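Local coordinates for ubiquitin-activating enzyme E1-like (Saccharomyces cerevisiae, PDB 3ONH), which works with Aos1 as the E1 that activates the SUMO protein Smt3 using ATP, this chain being its ubiquitin-fold domain, which engages the E2 Ubc9, at residues Asn18-Leu22 with Ser23-Val27; Tyr33-Pro36 with Gln37-Leu41; Ser40-Ala44 with Ser45-Leu49. One frame throughout, in Å; residues are numbered along the deposited sequence.

Interaction 1 of 3, residues Asn18-Leu22 with Ser23-Val27; sequences NKMKL and SDFVV
Lys21 and Asp24 come within 5.3 Å of each other at their CA atoms where the chain leaves an extended link and winds into the helix 22-33. The first regular bond runs from Phe25 N to Lys21 O at 3.0 Å, and a straighter one follows from Val26 N to Leu22 O, with an N-H...O angle of 161°. Lys21 is therefore the N-cap, though a lysine side chain has no acceptor to offer the first amides of the helix. What is approximated instead is the reverse half of a capping box. Asp24, three residues on, turns its carboxylate back towards the start of the helix, its CG lying beside its own backbone N (chi1 -74°). A water receives the N-H of Lys21 at 2.7 Å from Lys21 N and donates to Asp24 OD2, so the carboxylate reaches the cap residue through one intermediary. The ammonium group of Lys21 stays 4.3 Å from Asp24 OD2 at its NZ, beyond a salt bridge but near enough that the two charges probably attract. Met20 bends at chi2 and sends its thioether across the side chain of Phe25 at about a right angle. Its SD lies 4.0 Å from Asp24 CB, while the terminal CE meets the ring edge, near the ring plane, 4.0 Å from Phe25 CD1. Elsewhere, Leu22 is buried against Leu58 and Ile66, and Ser23 OG is hydrogen-bonded to Asn59 O, which seats the helix start on a neighbouring loop. The apolar pairing of the residue before the N-cap with the fourth residue of the helix (N4) is the hydrophobic staple, joined here to a water-mediated counterpart of one half of a capping box.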
loop_
_atom_site.group_PDB
_atom_site.type_symbol
_atom_site.label_atom_id
_atom_site.label_comp_id
_atom_site.label_asym_id
_atom_site.label_seq_id
_atom_site.Cartn_x
_atom_site.Cartn_y
_atom_site.Cartn_z
ATOM N N ASN A 18 8.689 -3.359 10.717
ATOM C CA ASN A 18 10.146 -3.429 10.730
ATOM C C ASN A 18 10.741 -4.529 9.865
ATOM O O ASN A 18 11.940 -4.517 9.606
ATOM C CB ASN A 18 10.671 -3.589 12.161
ATOM C CG ASN A 18 10.271 -2.441 13.067
ATOM O OD1 ASN A 18 9.834 -1.389 12.605
ATOM N ND2 ASN A 18 10.422 -2.642 14.369
ATOM N N LYS A 19 9.927 -5.482 9.426
ATOM C CA LYS A 19 10.458 -6.606 8.656
ATOM C C LYS A 19 9.891 -6.693 7.248
ATOM O O LYS A 19 10.516 -7.264 6.358
ATOM C CB LYS A 19 10.200 -7.926 9.372
ATOM C CG LYS A 19 8.738 -8.329 9.402
ATOM C CD LYS A 19 8.556 -9.663 10.104
ATOM C CE LYS A 19 9.315 -9.670 11.419
ATOM N NZ LYS A 19 9.198 -10.958 12.180
ATOM N N MET A 20 8.705 -6.126 7.055
ATOM C CA MET A 20 8.002 -6.202 5.789
ATOM C C MET A 20 8.749 -5.417 4.719
ATOM O O MET A 20 8.995 -4.221 4.879
ATOM C CB MET A 20 6.595 -5.632 5.955
ATOM C CG MET A 20 5.468 -6.584 5.602
ATOM S SD MET A 20 5.410 -6.954 3.845
ATOM C CE MET A 20 3.732 -7.555 3.676
ATOM N N LYS A 21 9.122 -6.087 3.634
ATOM C CA LYS A 21 9.833 -5.428 2.547
ATOM C C LYS A 21 8.839 -4.732 1.648
ATOM O O LYS A 21 7.698 -5.172 1.514
ATOM C CB LYS A 21 10.678 -6.422 1.748
ATOM C CG LYS A 21 12.014 -6.750 2.388
ATOM C CD LYS A 21 12.479 -8.145 2.000
ATOM C CE LYS A 21 12.348 -8.388 0.498
ATOM N NZ LYS A 21 12.841 -9.741 0.105
ATOM N N LEU A 22 9.277 -3.630 1.048
ATOM C CA LEU A 22 8.426 -2.824 0.193
ATOM C C LEU A 22 7.932 -3.637 -0.996
ATOM O O LEU A 22 6.750 -3.596 -1.346
ATOM C CB LEU A 22 9.198 -1.598 -0.284
ATOM C CG LEU A 22 8.442 -0.637 -1.187
ATOM C CD1 LEU A 22 7.159 -0.197 -0.507
ATOM C CD2 LEU A 22 9.310 0.555 -1.523
ATOM N N SER A 23 8.844 -4.380 -1.611
ATOM C CA SER A 23 8.492 -5.207 -2.756
ATOM C C SER A 23 7.355 -6.157 -2.408
ATOM O O SER A 23 6.438 -6.356 -3.202
ATOM C CB SER A 23 9.711 -5.996 -3.243
ATOM O OG SER A 23 10.324 -6.703 -2.179
ATOM N N ASP A 24 7.421 -6.744 -1.217
ATOM C CA ASP A 24 6.396 -7.680 -0.782
ATOM C C ASP A 24 5.084 -6.963 -0.489
ATOM O O ASP A 24 4.007 -7.486 -0.758
ATOM C CB ASP A 24 6.868 -8.475 0.435
ATOM C CG ASP A 24 7.887 -9.532 0.071
ATOM O OD1 ASP A 24 7.913 -9.951 -1.101
ATOM O OD2 ASP A 24 8.660 -9.946 0.957
ATOM N N PHE A 25 5.179 -5.762 0.061
ATOM C CA PHE A 25 3.990 -4.993 0.387
ATOM C C PHE A 25 3.216 -4.662 -0.880
ATOM O O PHE A 25 1.984 -4.738 -0.914
ATOM C CB PHE A 25 4.385 -3.722 1.130
ATOM C CG PHE A 25 3.256 -3.094 1.898
ATOM C CD1 PHE A 25 2.615 -3.795 2.905
ATOM C CD2 PHE A 25 2.853 -1.796 1.629
ATOM C CE1 PHE A 25 1.588 -3.221 3.621
ATOM C CE2 PHE A 25 1.820 -1.215 2.342
ATOM C CZ PHE A 25 1.189 -1.929 3.343
ATOM N N VAL A 26 3.953 -4.303 -1.925
ATOM C CA VAL A 26 3.365 -3.969 -3.215
ATOM C C VAL A 26 2.623 -5.137 -3.879
ATOM O O VAL A 26 1.502 -4.981 -4.375
ATOM C CB VAL A 26 4.438 -3.449 -4.177
ATOM C CG1 VAL A 26 3.897 -3.378 -5.581
ATOM C CG2 VAL A 26 4.927 -2.083 -3.720
ATOM N N VAL A 27 3.262 -6.295 -3.918
ATOM C CA VAL A 27 2.628 -7.507 -4.415
ATOM C C VAL A 27 1.337 -7.798 -3.648
ATOM O O VAL A 27 0.297 -8.075 -4.248
ATOM C CB VAL A 27 3.573 -8.716 -4.283
ATOM C CG1 VAL A 27 2.938 -9.948 -4.901
ATOM C CG2 VAL A 27 4.909 -8.418 -4.945
HETATM O O HOH W 1 8.998 -8.819 3.346
#

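Interaction 2 of 3, residues Tyr33-Pro36 with Gln37-Leu41; sequences YSYP and QDISL
Ile39 reaches back to Tyr35 and Pro36 through one branch of its side chain, and following that branch outward shows how one methyl packs the inside of a loop. At CB the chi1 of -122° is close to eclipsed, an unfavourable rotation that carries CG1 in the direction of the preceding loop. CG1 comes to 4.0 Å from Tyr35 CB, and the terminal CD1 goes further, to 3.3 Å from the same Tyr35 CB, a close approach for two carbons. The same methyl lies 3.6 Å from Pro36 CD and 3.4 Å from Pro36 O, so it is wedged between the tyrosine root, the proline ring and the proline's own carbonyl oxygen. It approaches the aromatic ring obliquely, 3.9 Å from Tyr35 CG, and the isoleucine crosses both partners at about a right angle. Phe76 of the strand 73-78 packs against Ile39 and Tyr35 alike, and carries the apolar patch onward into the sheet. On the polar side of the loop Gln37 folds back over the backbone. A bend at chi2 (-40°) curls its amide over the Pro36 carbonyl group, with NE2 only 3.0 Å from Pro36 C. From there NE2 donates to a water at 2.7 Å, and that water in turn donates to Tyr35 O, so the carboxamide spans the loop through one solvent molecule. Arg30 of the preceding helix is hydrogen-bonded to Gln37 O through NH2, and weakly to Pro36 O through NE, tying the loop to the helix it has just left. The whole is a helix-to-strand connection, the step by which the helix 22-33, left at Ser34 with its positive phi, passes into strand 39-43 of the mixed sheet of a ubiquitin-like fold.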
loop_
_atom_site.group_PDB
_atom_site.type_symbol
_atom_site.label_atom_id
_atom_site.label_comp_id
_atom_site.label_asym_id
_atom_site.label_seq_id
_atom_site.Cartn_x
_atom_site.Cartn_y
_atom_site.Cartn_z
ATOM N N TYR A 33 -6.380 -6.566 -4.100
ATOM C CA TYR A 33 -7.444 -5.719 -4.647
ATOM C C TYR A 33 -7.505 -5.702 -6.175
ATOM O O TYR A 33 -8.266 -4.936 -6.756
ATOM C CB TYR A 33 -7.345 -4.288 -4.104
ATOM C CG TYR A 33 -7.276 -4.217 -2.602
ATOM C CD1 TYR A 33 -8.400 -4.449 -1.823
ATOM C CD2 TYR A 33 -6.083 -3.924 -1.959
ATOM C CE1 TYR A 33 -8.330 -4.396 -0.443
ATOM C CE2 TYR A 33 -6.011 -3.859 -0.585
ATOM C CZ TYR A 33 -7.135 -4.097 0.167
ATOM O OH TYR A 33 -7.054 -4.041 1.536
ATOM N N SER A 34 -6.698 -6.537 -6.820
ATOM C CA SER A 34 -6.746 -6.715 -8.272
ATOM C C SER A 34 -6.323 -5.483 -9.051
ATOM O O SER A 34 -7.017 -5.048 -9.968
ATOM C CB SER A 34 -8.136 -7.167 -8.709
ATOM O OG SER A 34 -8.511 -8.317 -7.972
ATOM N N TYR A 35 -5.188 -4.912 -8.673
ATOM C CA TYR A 35 -4.562 -3.880 -9.481
ATOM C C TYR A 35 -3.737 -4.575 -10.554
ATOM O O TYR A 35 -3.485 -5.771 -10.461
ATOM C CB TYR A 35 -3.678 -2.972 -8.626
ATOM C CG TYR A 35 -4.451 -2.013 -7.759
ATOM C CD1 TYR A 35 -4.871 -0.784 -8.249
ATOM C CD2 TYR A 35 -4.744 -2.328 -6.443
ATOM C CE1 TYR A 35 -5.576 0.095 -7.463
ATOM C CE2 TYR A 35 -5.448 -1.452 -5.645
ATOM C CZ TYR A 35 -5.866 -0.247 -6.164
ATOM O OH TYR A 35 -6.572 0.624 -5.370
ATOM N N PRO A 36 -3.326 -3.828 -11.587
ATOM C CA PRO A 36 -2.484 -4.384 -12.651
ATOM C C PRO A 36 -1.020 -4.412 -12.231
ATOM O O PRO A 36 -0.713 -4.167 -11.070
ATOM C CB PRO A 36 -2.662 -3.388 -13.795
ATOM C CG PRO A 36 -3.780 -2.473 -13.376
ATOM C CD PRO A 36 -3.768 -2.463 -11.899
ATOM N N GLN A 37 -0.121 -4.694 -13.166
ATOM C CA GLN A 37 1.294 -4.747 -12.823
ATOM C C GLN A 37 1.881 -3.366 -12.575
ATOM O O GLN A 37 2.573 -3.148 -11.589
ATOM C CB GLN A 37 2.074 -5.477 -13.904
ATOM C CG GLN A 37 1.497 -6.834 -14.191
ATOM C CD GLN A 37 1.046 -7.553 -12.927
ATOM O OE1 GLN A 37 1.798 -8.330 -12.337
ATOM N NE2 GLN A 37 -0.189 -7.297 -12.507
ATOM N N ASP A 38 1.602 -2.435 -13.474
ATOM C CA ASP A 38 2.096 -1.077 -13.328
ATOM C C ASP A 38 1.266 -0.315 -12.314
ATOM O O ASP A 38 0.089 -0.047 -12.542
ATOM C CB ASP A 38 2.063 -0.340 -14.657
ATOM C CG ASP A 38 3.004 -0.930 -15.679
ATOM O OD1 ASP A 38 3.898 -1.703 -15.284
ATOM O OD2 ASP A 38 2.852 -0.610 -16.882
ATOM N N ILE A 39 1.903 0.063 -11.213
ATOM C CA ILE A 39 1.212 0.657 -10.086
ATOM C C ILE A 39 1.982 1.855 -9.534
ATOM O O ILE A 39 3.146 2.076 -9.881
ATOM C CB ILE A 39 1.024 -0.394 -8.977
ATOM C CG1 ILE A 39 -0.452 -0.557 -8.662
ATOM C CG2 ILE A 39 1.883 -0.088 -7.748
ATOM C CD1 ILE A 39 -1.240 -1.041 -9.835
ATOM N N SER A 40 1.315 2.629 -8.684
ATOM C CA SER A 40 1.954 3.732 -7.974
ATOM C C SER A 40 1.642 3.629 -6.491
ATOM O O SER A 40 0.492 3.443 -6.112
ATOM C CB SER A 40 1.447 5.077 -8.502
ATOM O OG SER A 40 2.501 6.017 -8.576
ATOM N N LEU A 41 2.673 3.748 -5.659
ATOM C CA LEU A 41 2.514 3.757 -4.206
ATOM C C LEU A 41 3.116 5.033 -3.637
ATOM O O LEU A 41 4.323 5.251 -3.695
ATOM C CB LEU A 41 3.173 2.531 -3.575
ATOM C CG LEU A 41 2.790 2.208 -2.125
ATOM C CD1 LEU A 41 3.160 0.777 -1.780
ATOM C CD2 LEU A 41 3.437 3.168 -1.141
HETATM O O HOH W 2 -2.019 -7.819 -10.642
#

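Interaction 3 of 3, residues Ser40-Ala44 with Ser45-Leu49; sequences SLLDA and SNQRL
Asp43 and Arg48 are brought together by their torsions: the aspartate holds CG anti to its amide nitrogen (chi1 -172°), while the arginine runs out beside it and folds at chi3 (-55°). The two side chains thus lie alongside one another, pointing the same way on one face of the sheet. Arg48 NH2 donates to Asp43 OD2 at 2.9 Å in an almost straight salt bridge (175°), using the anti lone pair of that oxygen; the carboxylate stays in the plane of the donor at the guanidinium edge, although its own plane is strongly twisted from it. Arg48 NE meanwhile donates to Asn46 OD1 at 2.9 Å, coming from above the amide plane. Asn46 OD1 and Asp43 OD2 are thereby only 3.0 Å apart, two acceptors whose closeness is probably made tolerable by the guanidinium, which donates to both through NE and NH2. This is the tip of the beta hairpin 39-52, and the other carboxylate oxygen meets the bend: Ser45 N bonds weakly to Asp43 OD1 at 2.9 Å, a weakly bonded Asx turn, with a further weak bond from Ser45 OG, whose stronger partner is Ile73 N. In the backbone, Asp43 N donates to Arg48 O at 2.8 Å. With an alanine at Arg48, Asp43 OD2 would probably be left without its charged mate beside the Asn46 carbonyl, and the amide of Asn46 would be free to turn. The far end of the guanidinium is taken up by the loop carrying Ile66, to whose O Arg48 NH1 is hydrogen-bonded. On the opposite face Leu42 packs its CD1 methyl against the return strand, 3.1 Å from Arg48 O and 4.3 Å from Leu49 CB, while its CD2 lies beside the amide of Gln47. Leu49 CD1 in turn touches Ser40 OG at 3.6 Å.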
loop_
_atom_site.group_PDB
_atom_site.type_symbol
_atom_site.label_atom_id
_atom_site.label_comp_id
_atom_site.label_asym_id
_atom_site.label_seq_id
_atom_site.Cartn_x
_atom_site.Cartn_y
_atom_site.Cartn_z
ATOM N N SER A 40 1.315 2.629 -8.684
ATOM C CA SER A 40 1.954 3.732 -7.974
ATOM C C SER A 40 1.642 3.629 -6.491
ATOM O O SER A 40 0.492 3.443 -6.112
ATOM C CB SER A 40 1.447 5.077 -8.502
ATOM O OG SER A 40 2.501 6.017 -8.576
ATOM N N LEU A 41 2.673 3.748 -5.659
ATOM C CA LEU A 41 2.514 3.757 -4.206
ATOM C C LEU A 41 3.116 5.033 -3.637
ATOM O O LEU A 41 4.323 5.251 -3.695
ATOM C CB LEU A 41 3.173 2.531 -3.575
ATOM C CG LEU A 41 2.790 2.208 -2.125
ATOM C CD1 LEU A 41 3.160 0.777 -1.780
ATOM C CD2 LEU A 41 3.437 3.168 -1.141
ATOM N N LEU A 42 2.254 5.870 -3.080
ATOM C CA LEU A 42 2.650 7.164 -2.560
ATOM C C LEU A 42 2.340 7.252 -1.064
ATOM O O LEU A 42 1.330 6.728 -0.604
ATOM C CB LEU A 42 1.887 8.251 -3.314
ATOM C CG LEU A 42 2.038 9.701 -2.868
ATOM C CD1 LEU A 42 3.219 10.345 -3.556
ATOM C CD2 LEU A 42 0.769 10.463 -3.189
ATOM N N ASP A 43 3.216 7.894 -0.301
ATOM C CA ASP A 43 2.842 8.309 1.044
ATOM C C ASP A 43 1.924 9.522 0.877
ATOM O O ASP A 43 2.372 10.599 0.491
ATOM C CB ASP A 43 4.082 8.650 1.888
ATOM C CG ASP A 43 3.747 8.893 3.362
ATOM O OD1 ASP A 43 2.575 9.180 3.661
ATOM O OD2 ASP A 43 4.651 8.799 4.226
ATOM N N ALA A 44 0.632 9.343 1.121
ATOM C CA ALA A 44 -0.304 10.452 0.970
ATOM C C ALA A 44 -0.157 11.461 2.116
ATOM O O ALA A 44 -0.498 12.633 1.964
ATOM C CB ALA A 44 -1.741 9.949 0.852
ATOM N N SER A 45 0.353 11.005 3.259
ATOM C CA SER A 45 0.643 11.909 4.370
ATOM C C SER A 45 1.488 13.060 3.854
ATOM O O SER A 45 1.053 14.209 3.862
ATOM C CB SER A 45 1.402 11.189 5.490
ATOM O OG SER A 45 0.756 9.990 5.874
ATOM N N ASN A 46 2.691 12.738 3.376
ATOM C CA ASN A 46 3.665 13.755 2.977
ATOM C C ASN A 46 4.030 13.761 1.487
ATOM O O ASN A 46 5.077 14.279 1.098
ATOM C CB ASN A 46 4.928 13.655 3.849
ATOM C CG ASN A 46 5.417 12.231 4.008
ATOM O OD1 ASN A 46 5.341 11.429 3.076
ATOM N ND2 ASN A 46 5.925 11.906 5.194
ATOM N N GLN A 47 3.161 13.181 0.667
ATOM C CA GLN A 47 3.303 13.209 -0.791
ATOM C C GLN A 47 4.617 12.647 -1.360
ATOM O O GLN A 47 5.117 13.148 -2.366
ATOM C CB GLN A 47 3.065 14.627 -1.323
ATOM C CG GLN A 47 1.623 15.099 -1.217
ATOM C CD GLN A 47 0.693 14.388 -2.192
ATOM O OE1 GLN A 47 -0.418 13.996 -1.835
ATOM N NE2 GLN A 47 1.148 14.219 -3.431
ATOM N N ARG A 48 5.163 11.605 -0.739
ATOM C CA ARG A 48 6.375 10.967 -1.245
ATOM C C ARG A 48 6.033 9.816 -2.184
ATOM O O ARG A 48 5.315 8.897 -1.806
ATOM C CB ARG A 48 7.224 10.439 -0.089
ATOM C CG ARG A 48 7.850 11.518 0.778
ATOM C CD ARG A 48 8.649 10.916 1.929
ATOM N NE ARG A 48 7.831 10.014 2.731
ATOM C CZ ARG A 48 8.304 8.996 3.440
ATOM N NH1 ARG A 48 9.603 8.730 3.471
ATOM N NH2 ARG A 48 7.464 8.235 4.125
ATOM N N LEU A 49 6.536 9.868 -3.413
ATOM C CA LEU A 49 6.397 8.738 -4.322
ATOM C C LEU A 49 7.383 7.680 -3.885
ATOM O O LEU A 49 8.587 7.834 -4.041
ATOM C CB LEU A 49 6.653 9.139 -5.772
ATOM C CG LEU A 49 6.429 8.029 -6.804
ATOM C CD1 LEU A 49 5.134 7.266 -6.529
ATOM C CD2 LEU A 49 6.423 8.598 -8.215
#

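From the N terminus, the chain makes three local closures in series, none nested in or crossing another. Interaction 1 closes first, where the link after the helix 14-19 becomes the helix 22-33. That helix runs on to interaction 2, which turns the chain into the strand 39-43. Interaction 3 begins on the strand where interaction 2 ends, the two sharing Ser40 and Leu41, and folds it back onto the strand 48-52. Helix and strand also meet directly: Leu41 CD1 packs on Val26 CG2 at 3.9 Å, so the first turns of the helix lie against the strand that the later two interactions share.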